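Local coordinates for cyanophycinase-like exopeptidase (actinobacterium SCGC AAA027-L06, PDB 6NQC), which is probably a serine-type exopeptidase of the cyanophycinase-like S51 family, cleaving peptide bonds, at residues P135-Q138 with G139-N143; L223-R226 with S227-H231; K192-K195 with W196-D199; I215-D218 with E219-L223. One frame throughout, in Å; residues are numbered along the deposited sequence.

Interaction 1: P135-Q138 with G139-N143; sequences PLWQ and GIYEN
The first two turns of helix 135-145 set Leu136 and Trp137 against Ile140, and Trp137 against Tyr141. Leu136 CG lies 4.0 Å from Ile140 CD1. Ile140 CG1 also leans on the backbone, 3.2 Å from Leu136 O. Its other branch, CG2, points to the indole and stops 4.0 Å from Trp137 CZ3. The two side chains cross at about a right angle. Trp137 CG stands opposite its backbone N (chi1 165°), which swings the indole along the helix toward the following turn. There Tyr141 CB approaches the indole obliquely near its rim, 4.1 Å from Trp137 CE2.

The frame is the alpha-helical i to i+4 ladder. Four of its bonds link the N atoms of Gly139, Ile140, Tyr141 and Glu142 to the O atoms of Pro135, Leu136, Trp137 and Gln138. The buried flank of the helix packs on strand 116-119, where Ile140 meets Ile117 and Phe119. Leu136 rests on helix 105-110, and the Trp137 ring stacks with Phe178. The other flank is more polar. Gln138 runs alongside Tyr141, with NE2 3.8 Å from Tyr141 CD2 and the amide turned 45° from the phenol ring. Glu142 crosses Gln138, and its OE2 lies 3.7 Å from Gln138 CG.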
loop_
_atom_site.group_PDB
_atom_site.type_symbol
_atom_site.label_atom_id
_atom_site.label_comp_id
_atom_site.label_asym_id
_atom_site.label_seq_id
_atom_site.Cartn_x
_atom_site.Cartn_y
_atom_site.Cartn_z
ATOM N N PRO A 135 11.698 -13.159 4.642
ATOM C CA PRO A 135 12.520 -12.988 3.442
ATOM C C PRO A 135 11.739 -12.338 2.316
ATOM O O PRO A 135 12.296 -11.537 1.567
ATOM C CB PRO A 135 12.964 -14.423 3.109
ATOM C CG PRO A 135 12.202 -15.330 3.971
ATOM C CD PRO A 135 11.683 -14.561 5.135
ATOM N N LEU A 136 10.444 -12.620 2.198
ATOM C CA LEU A 136 9.643 -11.999 1.133
ATOM C C LEU A 136 9.572 -10.485 1.314
ATOM O O LEU A 136 9.733 -9.717 0.351
ATOM C CB LEU A 136 8.238 -12.608 1.124
ATOM C CG LEU A 136 7.361 -12.072 -0.010
ATOM C CD1 LEU A 136 7.735 -12.772 -1.295
ATOM C CD2 LEU A 136 5.906 -12.249 0.302
ATOM N N TRP A 137 9.336 -10.034 2.536
ATOM C CA TRP A 137 9.306 -8.595 2.779
ATOM C C TRP A 137 10.668 -7.964 2.466
ATOM O O TRP A 137 10.743 -6.893 1.874
ATOM C CB TRP A 137 8.892 -8.289 4.239
ATOM C CG TRP A 137 9.237 -6.885 4.493
ATOM C CD1 TRP A 137 10.268 -6.407 5.245
ATOM C CD2 TRP A 137 8.608 -5.749 3.895
ATOM N NE1 TRP A 137 10.327 -5.037 5.136
ATOM C CE2 TRP A 137 9.309 -4.605 4.333
ATOM C CE3 TRP A 137 7.542 -5.589 3.015
ATOM C CZ2 TRP A 137 8.971 -3.321 3.923
ATOM C CZ3 TRP A 137 7.201 -4.314 2.622
ATOM C CH2 TRP A 137 7.909 -3.199 3.078
ATOM N N GLN A 138 11.766 -8.615 2.866
ATOM C CA GLN A 138 13.079 -8.056 2.572
ATOM C C GLN A 138 13.276 -7.930 1.056
ATOM O O GLN A 138 13.806 -6.922 0.574
ATOM C CB GLN A 138 14.163 -8.905 3.229
ATOM C CG GLN A 138 15.531 -8.247 3.286
ATOM C CD GLN A 138 15.491 -6.870 3.913
ATOM O OE1 GLN A 138 14.638 -6.586 4.760
ATOM N NE2 GLN A 138 16.388 -5.992 3.474
ATOM N N GLY A 139 12.840 -8.931 0.286
ATOM C CA GLY A 139 12.842 -8.805 -1.171
ATOM C C GLY A 139 12.032 -7.630 -1.694
ATOM O O GLY A 139 12.490 -6.875 -2.564
ATOM N N ILE A 140 10.811 -7.471 -1.197
ATOM C CA ILE A 140 9.974 -6.346 -1.609
ATOM C C ILE A 140 10.654 -5.021 -1.282
ATOM O O ILE A 140 10.662 -4.084 -2.095
ATOM C CB ILE A 140 8.589 -6.448 -0.938
ATOM C CG1 ILE A 140 7.892 -7.726 -1.381
ATOM C CG2 ILE A 140 7.744 -5.190 -1.243
ATOM C CD1 ILE A 140 6.719 -8.118 -0.534
ATOM N N TYR A 141 11.259 -4.937 -0.095
ATOM C CA TYR A 141 11.941 -3.734 0.328
ATOM C C TYR A 141 13.119 -3.428 -0.582
ATOM O O TYR A 141 13.272 -2.300 -1.068
ATOM C CB TYR A 141 12.414 -3.903 1.781
ATOM C CG TYR A 141 13.194 -2.732 2.308
ATOM C CD1 TYR A 141 12.557 -1.558 2.652
ATOM C CD2 TYR A 141 14.571 -2.780 2.428
ATOM C CE1 TYR A 141 13.249 -0.471 3.125
ATOM C CE2 TYR A 141 15.276 -1.687 2.886
ATOM C CZ TYR A 141 14.604 -0.531 3.250
ATOM O OH TYR A 141 15.292 0.574 3.728
ATOM N N GLU A 142 13.944 -4.438 -0.854
ATOM C CA GLU A 142 15.060 -4.264 -1.768
ATOM C C GLU A 142 14.588 -3.846 -3.152
ATOM O O GLU A 142 15.209 -2.974 -3.788
ATOM C CB GLU A 142 15.866 -5.556 -1.853
ATOM C CG GLU A 142 16.773 -5.843 -0.634
ATOM C CD GLU A 142 17.279 -7.276 -0.660
ATOM O OE1 GLU A 142 17.177 -7.944 -1.722
ATOM O OE2 GLU A 142 17.756 -7.735 0.387
ATOM N N ASN A 143 13.505 -4.453 -3.642
ATOM C CA ASN A 143 12.973 -4.059 -4.946
ATOM C C ASN A 143 12.570 -2.589 -4.956
ATOM O O ASN A 143 12.929 -1.822 -5.867
ATOM C CB ASN A 143 11.791 -4.963 -5.317
ATOM C CG ASN A 143 11.303 -4.724 -6.746
ATOM O OD1 ASN A 143 11.992 -5.015 -7.703
ATOM N ND2 ASN A 143 10.099 -4.204 -6.879
#

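Interaction 2: L223-R226 with S227-H231; sequences LVKR and SGTDH
Lys225 lies along the backbone of Thr229, Asp230 and His231 as the chain turns back after strand 221-225. Its CB is 3.7 Å from His231 O. With chi1 at 178° the chain runs out extended from the backbone N, and CG touches two carbonyl oxygens, 3.6 Å from Thr229 O and slightly nearer to His231 O. CD stays beside Thr229 O. The chain bends at chi3, and CE comes to rest 3.7 Å from Asp230 O. At the tip, Lys225 NZ is 4.4 Å from Asp230 OD1, too far for a salt bridge.

This loop joins antiparallel neighbours, strands 221-225 and 232-236, and so closes a beta hairpin. It begins with a type II beta turn from Arg226 to Thr229. Gly228 takes the third position with positive phi, which suits glycine. Thr229 N closes the turn on Arg226 O. Thr229 OG1 gives a second bond to the same oxygen, at 2.8 Å. A water accepts from Arg226 N at 2.9 Å and donates to both Thr229 OG1 and His231 O. The Arg226 guanidinium points away from the turn to helix 39-51, where it forms a salt bridge with Asp48. Ser227 OG bonds to Ile23 O and Asn52.

Two donors thus grip Arg226 O, and the Thr229 hydroxyl is both donor and acceptor. The water links Arg226 N, Thr229 OG1 and His231 O across the loop. The Lys225 amine probably feels only a mild pull from Asp230 at this exposed end.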
loop_
_atom_site.group_PDB
_atom_site.type_symbol
_atom_site.label_atom_id
_atom_site.label_comp_id
_atom_site.label_asym_id
_atom_site.label_seq_id
_atom_site.Cartn_x
_atom_site.Cartn_y
_atom_site.Cartn_z
ATOM N N LEU A 223 -2.457 8.975 -2.645
ATOM C CA LEU A 223 -1.345 9.897 -2.482
ATOM C C LEU A 223 -0.092 9.158 -2.934
ATOM O O LEU A 223 0.129 8.010 -2.531
ATOM C CB LEU A 223 -1.232 10.349 -1.033
ATOM C CG LEU A 223 -0.337 11.548 -0.721
ATOM C CD1 LEU A 223 -0.990 12.821 -1.272
ATOM C CD2 LEU A 223 -0.130 11.640 0.784
ATOM N N VAL A 224 0.718 9.802 -3.772
ATOM C CA VAL A 224 1.874 9.159 -4.361
ATOM C C VAL A 224 3.084 10.056 -4.204
ATOM O O VAL A 224 3.005 11.277 -4.412
ATOM C CB VAL A 224 1.650 8.820 -5.851
ATOM C CG1 VAL A 224 1.437 10.088 -6.646
ATOM C CG2 VAL A 224 2.824 8.034 -6.386
ATOM N N LYS A 225 4.207 9.447 -3.856
ATOM C CA LYS A 225 5.508 10.115 -3.897
ATOM C C LYS A 225 6.258 9.466 -5.059
ATOM O O LYS A 225 6.674 8.312 -4.965
ATOM C CB LYS A 225 6.301 9.981 -2.603
ATOM C CG LYS A 225 7.710 10.659 -2.688
ATOM C CD LYS A 225 8.609 10.314 -1.517
ATOM C CE LYS A 225 8.248 11.083 -0.266
ATOM N NZ LYS A 225 9.161 10.733 0.907
ATOM N N ARG A 226 6.422 10.193 -6.154
ATOM C CA ARG A 226 7.026 9.587 -7.332
ATOM C C ARG A 226 8.535 9.421 -7.174
ATOM O O ARG A 226 9.201 10.211 -6.514
ATOM C CB ARG A 226 6.708 10.428 -8.570
ATOM C CG ARG A 226 5.258 10.640 -8.836
ATOM C CD ARG A 226 4.727 9.617 -9.766
ATOM N NE ARG A 226 3.292 9.814 -9.990
ATOM C CZ ARG A 226 2.488 8.858 -10.452
ATOM N NH1 ARG A 226 3.017 7.679 -10.765
ATOM N NH2 ARG A 226 1.178 9.085 -10.624
ATOM N N SER A 227 9.059 8.331 -7.749
ATOM C CA SER A 227 10.484 8.100 -7.823
ATOM C C SER A 227 11.194 9.343 -8.342
ATOM O O SER A 227 10.773 9.936 -9.336
ATOM C CB SER A 227 10.785 6.923 -8.745
ATOM O OG SER A 227 12.153 6.573 -8.625
ATOM N N GLY A 228 12.238 9.750 -7.644
ATOM C CA GLY A 228 12.957 10.952 -7.990
ATOM C C GLY A 228 12.377 12.240 -7.475
ATOM O O GLY A 228 12.881 13.300 -7.837
ATOM N N THR A 229 11.316 12.193 -6.669
ATOM C CA THR A 229 10.752 13.386 -6.063
ATOM C C THR A 229 10.665 13.181 -4.557
ATOM O O THR A 229 10.731 12.050 -4.065
ATOM C CB THR A 229 9.353 13.715 -6.614
ATOM O OG1 THR A 229 8.382 12.829 -6.033
ATOM C CG2 THR A 229 9.307 13.588 -8.112
ATOM N N ASP A 230 10.467 14.278 -3.812
ATOM C CA ASP A 230 10.274 14.152 -2.373
ATOM C C ASP A 230 8.935 14.678 -1.878
ATOM O O ASP A 230 8.712 14.727 -0.664
ATOM C CB ASP A 230 11.401 14.886 -1.602
ATOM C CG ASP A 230 12.623 14.005 -1.380
ATOM O OD1 ASP A 230 12.447 12.801 -1.082
ATOM O OD2 ASP A 230 13.761 14.515 -1.517
ATOM N N HIS A 231 8.062 15.108 -2.767
ATOM C CA HIS A 231 6.737 15.552 -2.374
ATOM C C HIS A 231 5.714 14.479 -2.716
ATOM O O HIS A 231 5.959 13.545 -3.473
ATOM C CB HIS A 231 6.357 16.874 -3.058
ATOM C CG HIS A 231 6.248 16.762 -4.538
ATOM N ND1 HIS A 231 7.353 16.676 -5.357
ATOM C CD2 HIS A 231 5.164 16.707 -5.353
ATOM C CE1 HIS A 231 6.955 16.568 -6.616
ATOM N NE2 HIS A 231 5.631 16.588 -6.642
HETATM O O HOH W 1 5.510 12.935 -6.308
#

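Interaction 3: K192-K195 with W196-D199; sequences KFFK and WIPD
Trp196 folds back over the backbone of Lys192 and Phe193, which cover one face of its indole. Phe193 CA makes a CH-pi contact there, 4.2 Å from the centroid of the six-membered ring and 28° off its normal. Lys192 O lies over the same face, above the five-membered ring. Lys192 CB touches the benzene part, 3.6 Å from Trp196 CZ2. A chi1 of -56° turns the indole back to this place, with Trp196 CG pointing away from its own carbonyl carbon. The Phe193 ring meets the indole obliquely, with CD1 4.1 Å from Trp196 CE3. Ile197 CG2 comes to the edge of the Phe193 ring, 4.0 Å from CE1.

The backbone behind these groups makes tight turns with helix-like angles. Lys195 N bonds to Lys192 O, and Trp196 N bonds to Phe193 O at 3.0 Å. The latter donor stands above the carbonyl plane. Further on, a water donates to Phe194 O and Ile197 O, each at 2.8 Å, and bridges the turn to the extended chain. Pro198 then takes the N-cap position of helix 199-205. That helix returns to the contact, and its Leu205 packs on Phe193, Phe194 and Ile197.

The segment lies in the surface loop between strand 184-187 and helix 199-205. Lys192 also touches Glu219, a residue of the presumed triad. The side-chain contacts are mostly apolar or CH-pi, and the direct polar bonds are made by backbone atoms. The grip on Trp196 probably rests more on shape and dispersion than on charge.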
loop_
_atom_site.group_PDB
_atom_site.type_symbol
_atom_site.label_atom_id
_atom_site.label_comp_id
_atom_site.label_asym_id
_atom_site.label_seq_id
_atom_site.Cartn_x
_atom_site.Cartn_y
_atom_site.Cartn_z
ATOM N N LYS A 192 -15.865 6.951 4.789
ATOM C CA LYS A 192 -16.818 5.951 5.270
ATOM C C LYS A 192 -16.419 5.220 6.545
ATOM O O LYS A 192 -17.320 4.765 7.248
ATOM C CB LYS A 192 -17.075 4.910 4.157
ATOM C CG LYS A 192 -17.461 5.561 2.811
ATOM C CD LYS A 192 -18.440 4.700 2.029
ATOM C CE LYS A 192 -19.375 5.537 1.169
ATOM N NZ LYS A 192 -20.804 5.330 1.571
ATOM N N PHE A 193 -15.115 5.125 6.884
ATOM C CA PHE A 193 -14.653 4.283 7.986
ATOM C C PHE A 193 -15.382 4.569 9.296
ATOM O O PHE A 193 -15.699 3.644 10.058
ATOM C CB PHE A 193 -13.147 4.523 8.179
ATOM C CG PHE A 193 -12.348 3.323 8.682
ATOM C CD1 PHE A 193 -12.834 2.504 9.670
ATOM C CD2 PHE A 193 -11.068 3.075 8.181
ATOM C CE1 PHE A 193 -12.103 1.441 10.131
ATOM C CE2 PHE A 193 -10.298 1.999 8.668
ATOM C CZ PHE A 193 -10.818 1.194 9.639
ATOM N N PHE A 194 -15.634 5.825 9.587
ATOM C CA PHE A 194 -16.190 6.192 10.889
ATOM C C PHE A 194 -17.687 5.948 10.976
ATOM O O PHE A 194 -18.260 6.082 12.065
ATOM C CB PHE A 194 -15.823 7.648 11.186
ATOM C CG PHE A 194 -14.334 7.839 11.328
ATOM C CD1 PHE A 194 -13.693 7.537 12.510
ATOM C CD2 PHE A 194 -13.562 8.240 10.238
ATOM C CE1 PHE A 194 -12.318 7.671 12.631
ATOM C CE2 PHE A 194 -12.191 8.366 10.355
ATOM C CZ PHE A 194 -11.570 8.078 11.545
ATOM N N LYS A 195 -18.324 5.548 9.880
ATOM C CA LYS A 195 -19.693 5.063 9.954
ATOM C C LYS A 195 -19.744 3.615 10.393
ATOM O O LYS A 195 -20.821 3.143 10.730
ATOM C CB LYS A 195 -20.385 5.223 8.602
ATOM C CG LYS A 195 -20.247 6.623 7.999
ATOM C CD LYS A 195 -21.025 6.798 6.678
ATOM C CE LYS A 195 -21.738 8.164 6.624
ATOM N NZ LYS A 195 -23.226 8.059 6.391
ATOM N N TRP A 196 -18.605 2.920 10.435
ATOM C CA TRP A 196 -18.583 1.483 10.654
ATOM C C TRP A 196 -18.142 1.081 12.062
ATOM O O TRP A 196 -18.278 -0.096 12.420
ATOM C CB TRP A 196 -17.646 0.779 9.665
ATOM C CG TRP A 196 -17.921 1.019 8.239
ATOM C CD1 TRP A 196 -19.134 1.295 7.664
ATOM C CD2 TRP A 196 -16.955 1.002 7.175
ATOM N NE1 TRP A 196 -18.979 1.477 6.313
ATOM C CE2 TRP A 196 -17.659 1.278 5.976
ATOM C CE3 TRP A 196 -15.556 0.771 7.119
ATOM C CZ2 TRP A 196 -17.015 1.339 4.725
ATOM C CZ3 TRP A 196 -14.915 0.841 5.876
ATOM C CH2 TRP A 196 -15.654 1.118 4.695
ATOM N N ILE A 197 -17.618 2.014 12.851
ATOM C CA ILE A 197 -17.010 1.662 14.124
ATOM C C ILE A 197 -17.536 2.575 15.225
ATOM O O ILE A 197 -17.916 3.715 14.961
ATOM C CB ILE A 197 -15.465 1.758 14.058
ATOM C CG1 ILE A 197 -15.010 3.200 13.778
ATOM C CG2 ILE A 197 -14.874 0.801 13.006
ATOM C CD1 ILE A 197 -13.463 3.387 13.834
ATOM N N PRO A 198 -17.506 2.140 16.475
ATOM C CA PRO A 198 -17.973 2.989 17.572
ATOM C C PRO A 198 -16.950 4.066 17.918
ATOM O O PRO A 198 -15.811 4.083 17.440
ATOM C CB PRO A 198 -18.175 1.996 18.720
ATOM C CG PRO A 198 -17.236 0.891 18.440
ATOM C CD PRO A 198 -17.049 0.813 16.931
ATOM N N ASP A 199 -17.399 5.016 18.739
ATOM C CA ASP A 199 -16.555 6.158 19.097
ATOM C C ASP A 199 -15.256 5.714 19.755
ATOM O O ASP A 199 -14.190 6.345 19.558
ATOM C CB ASP A 199 -17.304 7.103 20.036
ATOM C CG ASP A 199 -18.457 7.803 19.359
ATOM O OD1 ASP A 199 -18.606 7.646 18.122
ATOM O OD2 ASP A 199 -19.220 8.509 20.057
HETATM O O HOH W 2 -16.859 6.275 14.452
#

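Interaction 4: I215-D218 with E219-L223; sequences IGID and EVTAL
Ile215 and Leu223 meet at the buried end of this contact, with Ile215 CD1 3.7 Å from Leu223 CD2. Ile217 fills the next place. Its CG2 is pressed to 3.1 Å from Thr221 O, a tight approach for a methyl group. Its other branch reaches toward Leu223, with CD1 4.3 Å from Leu223 CB. The Ile217 chi1 of -58° puts CG1 beside the backbone N and CG2 anti to it, and the two branches spread over different residues of the facing strand. Ile217 also rests on Leu28 and Val186.

The two strands do not pair with each other. Their short segments pass 7.9 Å apart at 140°. Strand 213-217 belongs to the four-stranded mixed sheet and strand 221-225 to the eight-stranded one, so this connection takes the chain from one sheet to the other. It does so by a type II beta turn from Asp218 to Thr221, with Val220 at positive phi.

Within the pair, the turn is less closely packed, and Glu219 and Val220 are partly exposed. Thr221 N makes only a weak bond to Asp218 O, 3.3 Å long. Thr221 OG1 adds a bond to Glu219 O at 3.0 Å, from above the carbonyl plane, and also bonds to Ala238 N. The Asp218 carboxylate points away from the turn and is held by His241 and Lys239 N. Glu219 OE2 bonds to His189 ND1, consistent with a Ser-His-Glu triad completed by Ser154.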
loop_
_atom_site.group_PDB
_atom_site.type_symbol
_atom_site.label_atom_id
_atom_site.label_comp_id
_atom_site.label_asym_id
_atom_site.label_seq_id
_atom_site.Cartn_x
_atom_site.Cartn_y
_atom_site.Cartn_z
ATOM N N ILE A 215 -2.774 11.140 8.281
ATOM C CA ILE A 215 -3.554 11.603 7.142
ATOM C C ILE A 215 -4.695 10.645 6.909
ATOM O O ILE A 215 -4.612 9.443 7.220
ATOM C CB ILE A 215 -2.724 11.732 5.841
ATOM C CG1 ILE A 215 -2.235 10.375 5.335
ATOM C CG2 ILE A 215 -1.551 12.637 6.126
ATOM C CD1 ILE A 215 -1.542 10.440 3.963
ATOM N N GLY A 216 -5.752 11.168 6.307
ATOM C CA GLY A 216 -6.856 10.357 5.840
ATOM C C GLY A 216 -6.920 10.408 4.326
ATOM O O GLY A 216 -6.700 11.461 3.722
ATOM N N ILE A 217 -7.225 9.267 3.723
ATOM C CA ILE A 217 -7.368 9.154 2.270
ATOM C C ILE A 217 -8.765 8.614 2.004
ATOM O O ILE A 217 -9.114 7.521 2.471
ATOM C CB ILE A 217 -6.288 8.254 1.658
ATOM C CG1 ILE A 217 -4.894 8.828 2.003
ATOM C CG2 ILE A 217 -6.456 8.174 0.131
ATOM C CD1 ILE A 217 -3.729 7.950 1.483
ATOM N N ASP A 218 -9.568 9.399 1.283
ATOM C CA ASP A 218 -10.907 8.991 0.901
ATOM C C ASP A 218 -10.889 7.777 -0.037
ATOM O O ASP A 218 -9.874 7.438 -0.665
ATOM C CB ASP A 218 -11.653 10.112 0.159
ATOM C CG ASP A 218 -12.110 11.232 1.072
ATOM O OD1 ASP A 218 -12.105 11.022 2.288
ATOM O OD2 ASP A 218 -12.451 12.315 0.571
ATOM N N GLU A 219 -12.063 7.155 -0.176
ATOM C CA GLU A 219 -12.229 6.100 -1.163
ATOM C C GLU A 219 -11.879 6.599 -2.568
ATOM O O GLU A 219 -12.024 7.789 -2.904
ATOM C CB GLU A 219 -13.659 5.569 -1.103
ATOM C CG GLU A 219 -13.921 4.867 0.232
ATOM C CD GLU A 219 -15.125 3.972 0.246
ATOM O OE1 GLU A 219 -16.118 4.300 -0.427
ATOM O OE2 GLU A 219 -15.060 2.960 0.945
ATOM N N VAL A 220 -11.303 5.681 -3.337
ATOM C CA VAL A 220 -10.896 5.887 -4.723
ATOM C C VAL A 220 -10.031 7.122 -4.862
ATOM O O VAL A 220 -10.107 7.847 -5.851
ATOM C CB VAL A 220 -12.157 5.969 -5.617
ATOM C CG1 VAL A 220 -11.769 5.819 -7.084
ATOM C CG2 VAL A 220 -13.150 4.922 -5.206
ATOM N N THR A 221 -9.170 7.345 -3.874
ATOM C CA THR A 221 -8.209 8.438 -3.864
ATOM C C THR A 221 -6.879 7.851 -3.413
ATOM O O THR A 221 -6.840 6.835 -2.693
ATOM C CB THR A 221 -8.638 9.554 -2.927
ATOM O OG1 THR A 221 -9.997 9.922 -3.233
ATOM C CG2 THR A 221 -7.774 10.781 -3.054
ATOM N N ALA A 222 -5.790 8.482 -3.871
ATOM C CA ALA A 222 -4.451 8.031 -3.539
ATOM C C ALA A 222 -3.542 9.237 -3.341
ATOM O O ALA A 222 -3.825 10.359 -3.783
ATOM C CB ALA A 222 -3.873 7.082 -4.621
ATOM N N LEU A 223 -2.457 8.975 -2.645
ATOM C CA LEU A 223 -1.345 9.897 -2.482
ATOM C C LEU A 223 -0.092 9.158 -2.934
ATOM O O LEU A 223 0.129 8.010 -2.531
ATOM C CB LEU A 223 -1.232 10.349 -1.033
ATOM C CG LEU A 223 -0.337 11.548 -0.721
ATOM C CD1 LEU A 223 -0.990 12.821 -1.272
ATOM C CD2 LEU A 223 -0.130 11.640 0.784
#

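Along the chain the order is interaction 1, interaction 3, interaction 4, interaction 2. Interactions 4 and 2 share Leu223 and lie at the two ends of strand 221-225, their centres about 15 Å apart. Interaction 3 belongs to a surface loop, yet it touches interaction 4: Lys192 CD is 3.4 Å from Glu219 OE1. This places the pair beside the presumed catalytic site. Interaction 1 stands on the opposite side of the chain's centre from both, about 34 Å from interaction 3 between centres. Its helix 135-145 packs on strand 116-119, which lies in the same eight-stranded sheet as strand 221-225.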